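Local coordinates for flavin reductase (Uncultured bacterium, PDB 5CHO), which probably reduces flavin to supply a partner tryptophan halogenase, as the FAD-binding reductase component of a bacterial two-component system, at residues P127-G136 against A140-C149. Sequence-based numbering, arbitrary orientation.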
loop_
_atom_site.group_PDB
_atom_site.type_symbol
_atom_site.label_atom_id
_atom_site.label_comp_id
_atom_site.label_asym_id
_atom_site.label_seq_id
_atom_site.Cartn_x
_atom_site.Cartn_y
_atom_site.Cartn_z
ATOM N N PRO A 127 -9.792 27.754 -1.595
ATOM C CA PRO A 127 -10.665 27.108 -2.585
ATOM C C PRO A 127 -10.186 25.765 -3.137
ATOM O O PRO A 127 -10.998 25.058 -3.732
ATOM C CB PRO A 127 -10.740 28.147 -3.708
ATOM C CG PRO A 127 -9.511 28.964 -3.577
ATOM C CD PRO A 127 -9.164 28.982 -2.120
ATOM N N GLY A 128 -8.921 25.410 -2.946
ATOM C CA GLY A 128 -8.427 24.121 -3.401
ATOM C C GLY A 128 -8.953 22.950 -2.585
ATOM O O GLY A 128 -8.678 21.790 -2.900
ATOM N N TRP A 129 -9.732 23.255 -1.547
ATOM C CA TRP A 129 -10.279 22.236 -0.656
ATOM C C TRP A 129 -11.797 22.194 -0.670
ATOM O O TRP A 129 -12.465 23.227 -0.717
ATOM C CB TRP A 129 -9.847 22.467 0.795
ATOM C CG TRP A 129 -8.389 22.326 1.078
ATOM C CD1 TRP A 129 -7.486 23.335 1.242
ATOM C CD2 TRP A 129 -7.661 21.104 1.246
ATOM N NE1 TRP A 129 -6.242 22.818 1.505
ATOM C CE2 TRP A 129 -6.320 21.450 1.511
ATOM C CE3 TRP A 129 -8.011 19.750 1.197
ATOM C CZ2 TRP A 129 -5.330 20.494 1.722
ATOM C CZ3 TRP A 129 -7.027 18.800 1.410
ATOM C CH2 TRP A 129 -5.701 19.176 1.670
ATOM N N ALA A 130 -12.328 20.978 -0.628
ATOM C CA ALA A 130 -13.738 20.750 -0.352
ATOM C C ALA A 130 -13.831 20.152 1.041
ATOM O O ALA A 130 -12.827 19.702 1.588
ATOM C CB ALA A 130 -14.358 19.820 -1.378
ATOM N N ARG A 131 -15.028 20.154 1.618
ATOM C CA ARG A 131 -15.241 19.545 2.925
ATOM C C ARG A 131 -16.164 18.351 2.781
ATOM O O ARG A 131 -17.244 18.465 2.202
ATOM C CB ARG A 131 -15.832 20.548 3.911
ATOM C CG ARG A 131 -14.906 21.690 4.273
ATOM C CD ARG A 131 -13.791 21.225 5.188
ATOM N NE ARG A 131 -13.029 22.356 5.707
ATOM C CZ ARG A 131 -12.573 22.454 6.953
ATOM N NH1 ARG A 131 -12.772 21.477 7.832
ATOM N NH2 ARG A 131 -11.900 23.535 7.322
ATOM N N GLY A 132 -15.739 17.208 3.308
ATOM C CA GLY A 132 -16.513 15.992 3.177
ATOM C C GLY A 132 -17.834 16.147 3.903
ATOM O O GLY A 132 -17.882 16.605 5.045
ATOM N N ALA A 133 -18.911 15.758 3.233
ATOM C CA ALA A 133 -20.262 15.965 3.743
ATOM C C ALA A 133 -20.507 15.224 5.059
ATOM O O ALA A 133 -21.247 15.707 5.915
ATOM C CB ALA A 133 -21.284 15.535 2.696
ATOM N N ARG A 134 -19.888 14.058 5.214
ATOM C CA ARG A 134 -20.126 13.210 6.379
ATOM C C ARG A 134 -19.194 13.484 7.555
ATOM O O ARG A 134 -19.588 13.317 8.709
ATOM C CB ARG A 134 -20.000 11.739 5.989
ATOM C CG ARG A 134 -21.058 11.260 5.017
ATOM C CD ARG A 134 -22.430 11.259 5.679
ATOM N NE ARG A 134 -22.482 10.343 6.815
ATOM C CZ ARG A 134 -22.658 9.029 6.712
ATOM N NH1 ARG A 134 -22.806 8.464 5.520
ATOM N NH2 ARG A 134 -22.690 8.275 7.805
ATOM N N THR A 135 -17.970 13.910 7.263
ATOM C CA THR A 135 -16.938 14.040 8.289
ATOM C C THR A 135 -16.431 15.469 8.419
ATOM O O THR A 135 -15.780 15.810 9.405
ATOM C CB THR A 135 -15.745 13.123 7.978
ATOM O OG1 THR A 135 -15.131 13.537 6.751
ATOM C CG2 THR A 135 -16.208 11.678 7.854
ATOM N N GLY A 136 -16.737 16.304 7.430
ATOM C CA GLY A 136 -16.187 17.647 7.374
ATOM C C GLY A 136 -14.688 17.678 7.130
ATOM O O GLY A 136 -14.062 18.727 7.261
ATOM N N ALA A 140 -9.122 17.265 -1.277
ATOM C CA ALA A 140 -8.458 18.087 -2.280
ATOM C C ALA A 140 -9.158 18.032 -3.635
ATOM O O ALA A 140 -9.351 16.958 -4.206
ATOM C CB ALA A 140 -7.007 17.666 -2.423
ATOM N N ARG A 141 -9.538 19.201 -4.136
ATOM C CA ARG A 141 -10.090 19.334 -5.474
ATOM C C ARG A 141 -9.040 18.942 -6.510
ATOM O O ARG A 141 -7.853 19.215 -6.331
ATOM C CB ARG A 141 -10.559 20.771 -5.696
ATOM C CG ARG A 141 -11.666 21.178 -4.749
ATOM C CD ARG A 141 -12.405 22.410 -5.212
ATOM N NE ARG A 141 -13.450 22.770 -4.259
ATOM C CZ ARG A 141 -14.670 22.240 -4.248
ATOM N NH1 ARG A 141 -15.021 21.320 -5.141
ATOM N NH2 ARG A 141 -15.547 22.630 -3.333
ATOM N N GLY A 142 -9.477 18.295 -7.586
ATOM C CA GLY A 142 -8.567 17.857 -8.630
ATOM C C GLY A 142 -7.979 16.485 -8.364
ATOM O O GLY A 142 -7.218 15.968 -9.180
ATOM N N ALA A 143 -8.319 15.899 -7.219
ATOM C CA ALA A 143 -7.843 14.562 -6.871
ATOM C C ALA A 143 -8.459 13.504 -7.782
ATOM O O ALA A 143 -9.524 13.717 -8.363
ATOM C CB ALA A 143 -8.156 14.249 -5.415
ATOM N N LEU A 144 -7.779 12.368 -7.902
ATOM C CA LEU A 144 -8.290 11.231 -8.653
ATOM C C LEU A 144 -9.480 10.584 -7.949
ATOM O O LEU A 144 -10.347 10.005 -8.601
ATOM C CB LEU A 144 -7.180 10.201 -8.873
ATOM C CG LEU A 144 -5.966 10.719 -9.653
ATOM C CD1 LEU A 144 -4.960 9.596 -9.881
ATOM C CD2 LEU A 144 -6.376 11.376 -10.964
ATOM N N ALA A 145 -9.514 10.679 -6.621
ATOM C CA ALA A 145 -10.589 10.073 -5.838
ATOM C C ALA A 145 -10.684 10.649 -4.423
ATOM O O ALA A 145 -9.700 11.157 -3.884
ATOM C CB ALA A 145 -10.395 8.562 -5.773
ATOM N N TRP A 146 -11.875 10.559 -3.833
ATOM C CA TRP A 146 -12.106 10.950 -2.444
ATOM C C TRP A 146 -12.649 9.793 -1.612
ATOM O O TRP A 146 -13.422 8.973 -2.105
ATOM C CB TRP A 146 -13.094 12.121 -2.355
ATOM C CG TRP A 146 -12.579 13.455 -2.814
ATOM C CD1 TRP A 146 -11.278 13.829 -2.992
ATOM C CD2 TRP A 146 -13.372 14.606 -3.132
ATOM N NE1 TRP A 146 -11.214 15.139 -3.407
ATOM C CE2 TRP A 146 -12.488 15.637 -3.504
ATOM C CE3 TRP A 146 -14.745 14.860 -3.145
ATOM C CZ2 TRP A 146 -12.934 16.902 -3.880
ATOM C CZ3 TRP A 146 -15.184 16.111 -3.518
ATOM C CH2 TRP A 146 -14.284 17.116 -3.881
ATOM N N PHE A 147 -12.225 9.728 -0.351
ATOM C CA PHE A 147 -12.806 8.806 0.619
ATOM C C PHE A 147 -13.069 9.543 1.924
ATOM O O PHE A 147 -12.280 10.399 2.322
ATOM C CB PHE A 147 -11.891 7.612 0.920
ATOM C CG PHE A 147 -11.491 6.809 -0.285
ATOM C CD1 PHE A 147 -12.231 5.703 -0.687
ATOM C CD2 PHE A 147 -10.366 7.160 -1.015
ATOM C CE1 PHE A 147 -11.851 4.964 -1.796
ATOM C CE2 PHE A 147 -9.980 6.423 -2.116
ATOM C CZ PHE A 147 -10.726 5.326 -2.511
ATOM N N GLU A 148 -14.176 9.215 2.582
ATOM C CA GLU A 148 -14.374 9.585 3.981
ATOM C C GLU A 148 -14.471 8.312 4.795
ATOM O O GLU A 148 -15.095 7.339 4.367
ATOM C CB GLU A 148 -15.628 10.436 4.189
ATOM C CG GLU A 148 -15.604 11.787 3.507
ATOM C CD GLU A 148 -16.852 12.594 3.805
ATOM O OE1 GLU A 148 -16.854 13.333 4.813
ATOM O OE2 GLU A 148 -17.835 12.483 3.043
ATOM N N CYS A 149 -13.862 8.325 5.974
ATOM C CA CYS A 149 -13.760 7.125 6.784
ATOM C C CYS A 149 -14.028 7.406 8.249
ATOM O O CYS A 149 -13.755 8.497 8.745
ATOM C CB CYS A 149 -12.365 6.514 6.638
ATOM S SG CYS A 149 -11.796 6.329 4.933
HETATM O O HOH W 1 -15.118 24.340 -1.312
#
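Glu148 reaches from its strand into the turn at Gly132-Gly136 and shows how one buried carboxylate can hold a bend of backbone. Its OE1 accepts from Thr135 twice: OG1 lies 2.6 Å from OE1 on the anti lone pair, and the backbone N of Thr135 is 2.8 Å from the same oxygen, on the syn side but 28° out of the carboxylate plane. A chi1 of 64° sets Thr135 OG1 between its own N and carbonyl carbon, so that both donors face OE1. Arg134 N adds weak bonds to both carboxylate oxygens. At the other end, Arg141 N donates to Gly128 O (3.0 Å), and the extended Arg141 chain lays one guanidinium face over Ala130 CB, 3.6 Å from NH2. A water links NH2 to Trp129 O. Ala130 CB also meets Trp146 CH2 at 3.7 Å; that indole is steadied by NE1 donating to Ala140 O, which lies in the ring plane although NE1 stands above the carbonyl plane. Farther out, Thr169 OG1 of strand 160-172 is hydrogen-bonded to Glu148 OE2, and Ser99 OG of strand 95-100 to Ala140 N. Trp129 and Ala140 form an antiparallel non-hydrogen-bonded pair, part of a small two-stranded hairpin fastened against the main antiparallel sheet of this flavin reductase-like domain.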